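Local coordinates for ricin B lectin (Clostridium thermocellum, PDB 3VSF), which probably hydrolyses beta-1,3-galactan from the chain end as a family 43 glycoside hydrolase that also carries a galactose-binding beta-trefoil module, at residues 238-250 / 262-274. Sequence-based numbering, arbitrary orientation.
Sequences CLIKRNGYYYLIT and KYAYSKDLASGWS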
# COMPACT_ATOMS: atom_id res chain seq x y z
N CYS A 238 8.83 -3.19 5.58
CA CYS A 238 7.87 -2.65 6.54
C CYS A 238 7.47 -3.75 7.52
O CYS A 238 6.95 -4.79 7.12
CB CYS A 238 6.63 -2.12 5.82
SG CYS A 238 6.95 -0.76 4.66
N LEU A 239 7.72 -3.52 8.80
CA LEU A 239 7.43 -4.52 9.82
C LEU A 239 6.20 -4.16 10.64
O LEU A 239 6.15 -3.10 11.25
CB LEU A 239 8.64 -4.72 10.74
CG LEU A 239 8.53 -5.85 11.76
CD1 LEU A 239 8.17 -7.16 11.07
CD2 LEU A 239 9.82 -5.99 12.55
N ILE A 240 5.21 -5.05 10.64
CA ILE A 240 3.98 -4.84 11.39
C ILE A 240 3.51 -6.12 12.08
O ILE A 240 4.05 -7.20 11.83
CB ILE A 240 2.85 -4.32 10.48
CG1 ILE A 240 2.49 -5.36 9.42
CG2 ILE A 240 3.24 -3.00 9.83
CD1 ILE A 240 1.39 -4.92 8.47
N LYS A 241 2.50 -5.98 12.93
CA LYS A 241 1.95 -7.12 13.66
C LYS A 241 0.44 -6.96 13.79
O LYS A 241 -0.07 -5.85 13.90
CB LYS A 241 2.59 -7.24 15.04
CG LYS A 241 2.15 -8.45 15.84
CD LYS A 241 2.86 -8.50 17.19
CE LYS A 241 2.52 -9.77 17.96
NZ LYS A 241 3.26 -9.85 19.25
N ARG A 242 -0.29 -8.08 13.76
CA ARG A 242 -1.74 -8.03 13.85
C ARG A 242 -2.29 -8.88 14.99
O ARG A 242 -2.65 -8.36 16.05
CB ARG A 242 -2.38 -8.45 12.52
CG ARG A 242 -3.83 -7.99 12.36
CD ARG A 242 -4.41 -8.44 11.03
NE ARG A 242 -5.53 -9.36 11.22
CZ ARG A 242 -6.80 -8.98 11.32
NH1 ARG A 242 -7.12 -7.69 11.25
NH2 ARG A 242 -7.76 -9.88 11.49
N ASN A 243 -2.35 -10.19 14.78
CA ASN A 243 -2.88 -11.10 15.79
C ASN A 243 -1.89 -12.20 16.15
O ASN A 243 -2.12 -13.37 15.86
CB ASN A 243 -4.18 -11.73 15.30
CG ASN A 243 -5.18 -10.71 14.81
OD1 ASN A 243 -5.19 -9.56 15.27
ND2 ASN A 243 -6.01 -11.10 13.85
N GLY A 244 -0.79 -11.81 16.79
CA GLY A 244 0.27 -12.75 17.10
C GLY A 244 1.00 -13.14 15.83
O GLY A 244 1.79 -14.08 15.81
N TYR A 245 0.71 -12.41 14.75
CA TYR A 245 1.34 -12.65 13.46
C TYR A 245 2.14 -11.43 13.01
O TYR A 245 1.61 -10.32 12.93
CB TYR A 245 0.29 -12.99 12.40
CG TYR A 245 -0.15 -14.44 12.41
CD1 TYR A 245 0.52 -15.38 11.64
CD2 TYR A 245 -1.23 -14.86 13.16
CE1 TYR A 245 0.13 -16.71 11.64
CE2 TYR A 245 -1.64 -16.18 13.17
CZ TYR A 245 -0.95 -17.10 12.40
OH TYR A 245 -1.35 -18.42 12.40
N TYR A 246 3.42 -11.64 12.73
CA TYR A 246 4.27 -10.58 12.21
C TYR A 246 4.23 -10.59 10.69
O TYR A 246 4.21 -11.66 10.07
CB TYR A 246 5.71 -10.73 12.70
CG TYR A 246 5.86 -10.70 14.21
CD1 TYR A 246 6.00 -11.87 14.94
CD2 TYR A 246 5.86 -9.49 14.89
CE1 TYR A 246 6.14 -11.84 16.31
CE2 TYR A 246 6.00 -9.45 16.27
CZ TYR A 246 6.14 -10.63 16.97
OH TYR A 246 6.28 -10.59 18.34
N TYR A 247 4.20 -9.41 10.08
CA TYR A 247 4.14 -9.30 8.63
C TYR A 247 5.23 -8.38 8.10
O TYR A 247 5.43 -7.28 8.60
CB TYR A 247 2.77 -8.79 8.19
CG TYR A 247 1.62 -9.65 8.68
CD1 TYR A 247 1.16 -10.72 7.93
CD2 TYR A 247 1.01 -9.39 9.90
CE1 TYR A 247 0.11 -11.51 8.38
CE2 TYR A 247 -0.04 -10.16 10.36
CZ TYR A 247 -0.48 -11.22 9.59
OH TYR A 247 -1.53 -12.00 10.05
N LEU A 248 5.94 -8.85 7.07
CA LEU A 248 7.04 -8.08 6.50
C LEU A 248 6.79 -7.76 5.03
O LEU A 248 7.01 -8.59 4.15
CB LEU A 248 8.36 -8.84 6.65
CG LEU A 248 9.63 -8.11 6.19
CD1 LEU A 248 9.76 -6.77 6.88
CD2 LEU A 248 10.86 -8.97 6.43
N ILE A 249 6.33 -6.54 4.77
CA ILE A 249 6.11 -6.07 3.40
C ILE A 249 7.40 -5.50 2.83
O ILE A 249 7.97 -4.56 3.37
CB ILE A 249 5.01 -5.00 3.34
CG1 ILE A 249 3.62 -5.63 3.52
CG2 ILE A 249 5.07 -4.26 2.01
CD1 ILE A 249 3.36 -6.18 4.90
N THR A 250 7.86 -6.08 1.72
CA THR A 250 9.10 -5.65 1.10
C THR A 250 8.90 -5.28 -0.36
O THR A 250 7.83 -5.50 -0.92
CB THR A 250 10.18 -6.74 1.19
OG1 THR A 250 9.74 -7.91 0.48
CG2 THR A 250 10.45 -7.11 2.64
N LYS A 262 6.14 -7.68 -2.19
CA LYS A 262 5.83 -8.98 -1.62
C LYS A 262 5.69 -8.90 -0.10
O LYS A 262 6.03 -7.89 0.50
CB LYS A 262 6.91 -10.00 -1.99
CG LYS A 262 7.10 -10.19 -3.49
CD LYS A 262 8.15 -11.25 -3.79
CE LYS A 262 8.33 -11.43 -5.28
NZ LYS A 262 9.31 -12.51 -5.59
N TYR A 263 5.17 -9.96 0.50
CA TYR A 263 5.00 -10.00 1.95
C TYR A 263 5.22 -11.40 2.50
O TYR A 263 5.19 -12.39 1.76
CB TYR A 263 3.61 -9.50 2.34
CG TYR A 263 2.48 -10.47 2.03
CD1 TYR A 263 1.81 -10.42 0.82
CD2 TYR A 263 2.09 -11.43 2.96
CE1 TYR A 263 0.78 -11.30 0.54
CE2 TYR A 263 1.06 -12.31 2.68
CZ TYR A 263 0.41 -12.24 1.47
OH TYR A 263 -0.61 -13.12 1.19
N ALA A 264 5.45 -11.48 3.80
CA ALA A 264 5.63 -12.76 4.48
C ALA A 264 5.11 -12.65 5.91
O ALA A 264 4.93 -11.55 6.43
CB ALA A 264 7.08 -13.18 4.46
N TYR A 265 4.88 -13.80 6.54
CA TYR A 265 4.35 -13.82 7.89
C TYR A 265 5.07 -14.84 8.77
O TYR A 265 5.73 -15.74 8.27
CB TYR A 265 2.85 -14.11 7.87
CG TYR A 265 2.49 -15.39 7.15
CD1 TYR A 265 2.33 -16.58 7.85
CD2 TYR A 265 2.31 -15.41 5.77
CE1 TYR A 265 2.00 -17.75 7.19
CE2 TYR A 265 1.99 -16.57 5.11
CZ TYR A 265 1.84 -17.74 5.82
OH TYR A 265 1.51 -18.91 5.17
N SER A 266 4.93 -14.68 10.08
CA SER A 266 5.55 -15.58 11.03
C SER A 266 4.99 -15.36 12.43
O SER A 266 4.61 -14.24 12.79
CB SER A 266 7.07 -15.38 11.05
OG SER A 266 7.69 -16.27 11.96
N LYS A 267 4.93 -16.42 13.22
CA LYS A 267 4.45 -16.33 14.59
C LYS A 267 5.54 -15.77 15.50
O LYS A 267 5.26 -15.21 16.56
CB LYS A 267 4.00 -17.70 15.09
CG LYS A 267 2.88 -18.33 14.27
CD LYS A 267 2.46 -19.67 14.84
CE LYS A 267 1.32 -20.28 14.04
NZ LYS A 267 0.87 -21.58 14.62
N ASP A 268 6.79 -15.90 15.06
CA ASP A 268 7.93 -15.42 15.83
C ASP A 268 8.89 -14.61 14.95
O ASP A 268 9.07 -14.92 13.77
CB ASP A 268 8.68 -16.59 16.48
CG ASP A 268 7.81 -17.37 17.44
OD1 ASP A 268 6.98 -16.74 18.14
OD2 ASP A 268 7.95 -18.60 17.51
N LEU A 269 9.50 -13.58 15.53
CA LEU A 269 10.43 -12.74 14.79
C LEU A 269 11.74 -13.47 14.50
O LEU A 269 12.36 -13.26 13.45
CB LEU A 269 10.73 -11.45 15.58
CG LEU A 269 9.59 -10.44 15.69
CD1 LEU A 269 9.95 -9.32 16.65
CD2 LEU A 269 9.24 -9.88 14.32
N ALA A 270 12.16 -14.33 15.42
CA ALA A 270 13.41 -15.05 15.28
C ALA A 270 13.38 -16.04 14.11
O ALA A 270 14.31 -16.09 13.30
CB ALA A 270 13.75 -15.78 16.57
N SER A 271 12.31 -16.82 14.03
CA SER A 271 12.17 -17.83 12.98
C SER A 271 10.71 -18.14 12.69
O SER A 271 9.81 -17.60 13.33
CB SER A 271 12.91 -19.11 13.38
OG SER A 271 12.37 -19.65 14.57
N GLY A 272 10.49 -19.02 11.72
CA GLY A 272 9.14 -19.43 11.36
C GLY A 272 8.54 -18.59 10.25
O GLY A 272 7.35 -18.68 9.97
N TRP A 273 9.37 -17.77 9.62
CA TRP A 273 8.91 -16.91 8.53
C TRP A 273 8.54 -17.73 7.29
O TRP A 273 9.17 -18.74 6.99
CB TRP A 273 9.97 -15.86 8.18
CG TRP A 273 10.05 -14.75 9.18
CD1 TRP A 273 10.86 -14.69 10.28
CD2 TRP A 273 9.29 -13.54 9.18
NE1 TRP A 273 10.65 -13.52 10.96
CE2 TRP A 273 9.69 -12.79 10.30
CE3 TRP A 273 8.30 -13.02 8.33
CZ2 TRP A 273 9.14 -11.55 10.60
CZ3 TRP A 273 7.76 -11.78 8.63
CH2 TRP A 273 8.18 -11.06 9.76
N SER A 274 7.51 -17.28 6.59
CA SER A 274 7.03 -17.98 5.40
C SER A 274 7.79 -17.54 4.16
O SER A 274 8.74 -16.76 4.24
CB SER A 274 5.53 -17.72 5.21
OG SER A 274 5.29 -16.35 4.92
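Leu269 lies over one face of the Tyr246 ring, in a CH-pi contact. Its CD2 sits 3.6 Å from the Tyr246 ring centroid, 18° off the ring normal. The two side chains cross at about a right angle. Lys267 O approaches the edge of the same ring, near its plane. Tyr246 projects to the same face of the sheet as Ser266; with CG anti to the carbonyl carbon (chi1 -60°), its ring lies alongside Lys267 O and Leu269.

Trp273 packs on the same face. Its CZ3 touches Leu248 CB at 3.6 Å, and its CH2 reaches Tyr246 CB and Leu239 CD1. The indole is pinned from within its own loop: Trp273 NE1 donates to Leu269 O at 3.0 Å, with the acceptor in the ring plane. Ser266 CB sits over one face of the indole, toward its rim, and Ser266 OG donates to Asp268 O at 2.6 Å.

On the other face, Tyr265 CB packs obliquely on Tyr247 CD1 at 3.8 Å. Tyr247 OH is hydrogen-bonded to Asp333 O, in the neighbouring blade.

The backbones pair antiparallel. Tyr246 and Ser266 form a hydrogen-bonded pair; the hydrogen bond from Ala264 N to Leu248 O is weak. Thr250 and Lys262 exchange backbone hydrogen bonds in both directions.

Strands 246-251 and 261-266 are the two inner strands of a four-stranded antiparallel blade, the unit repeated in the five-bladed beta-propeller of family 43 glycoside hydrolases.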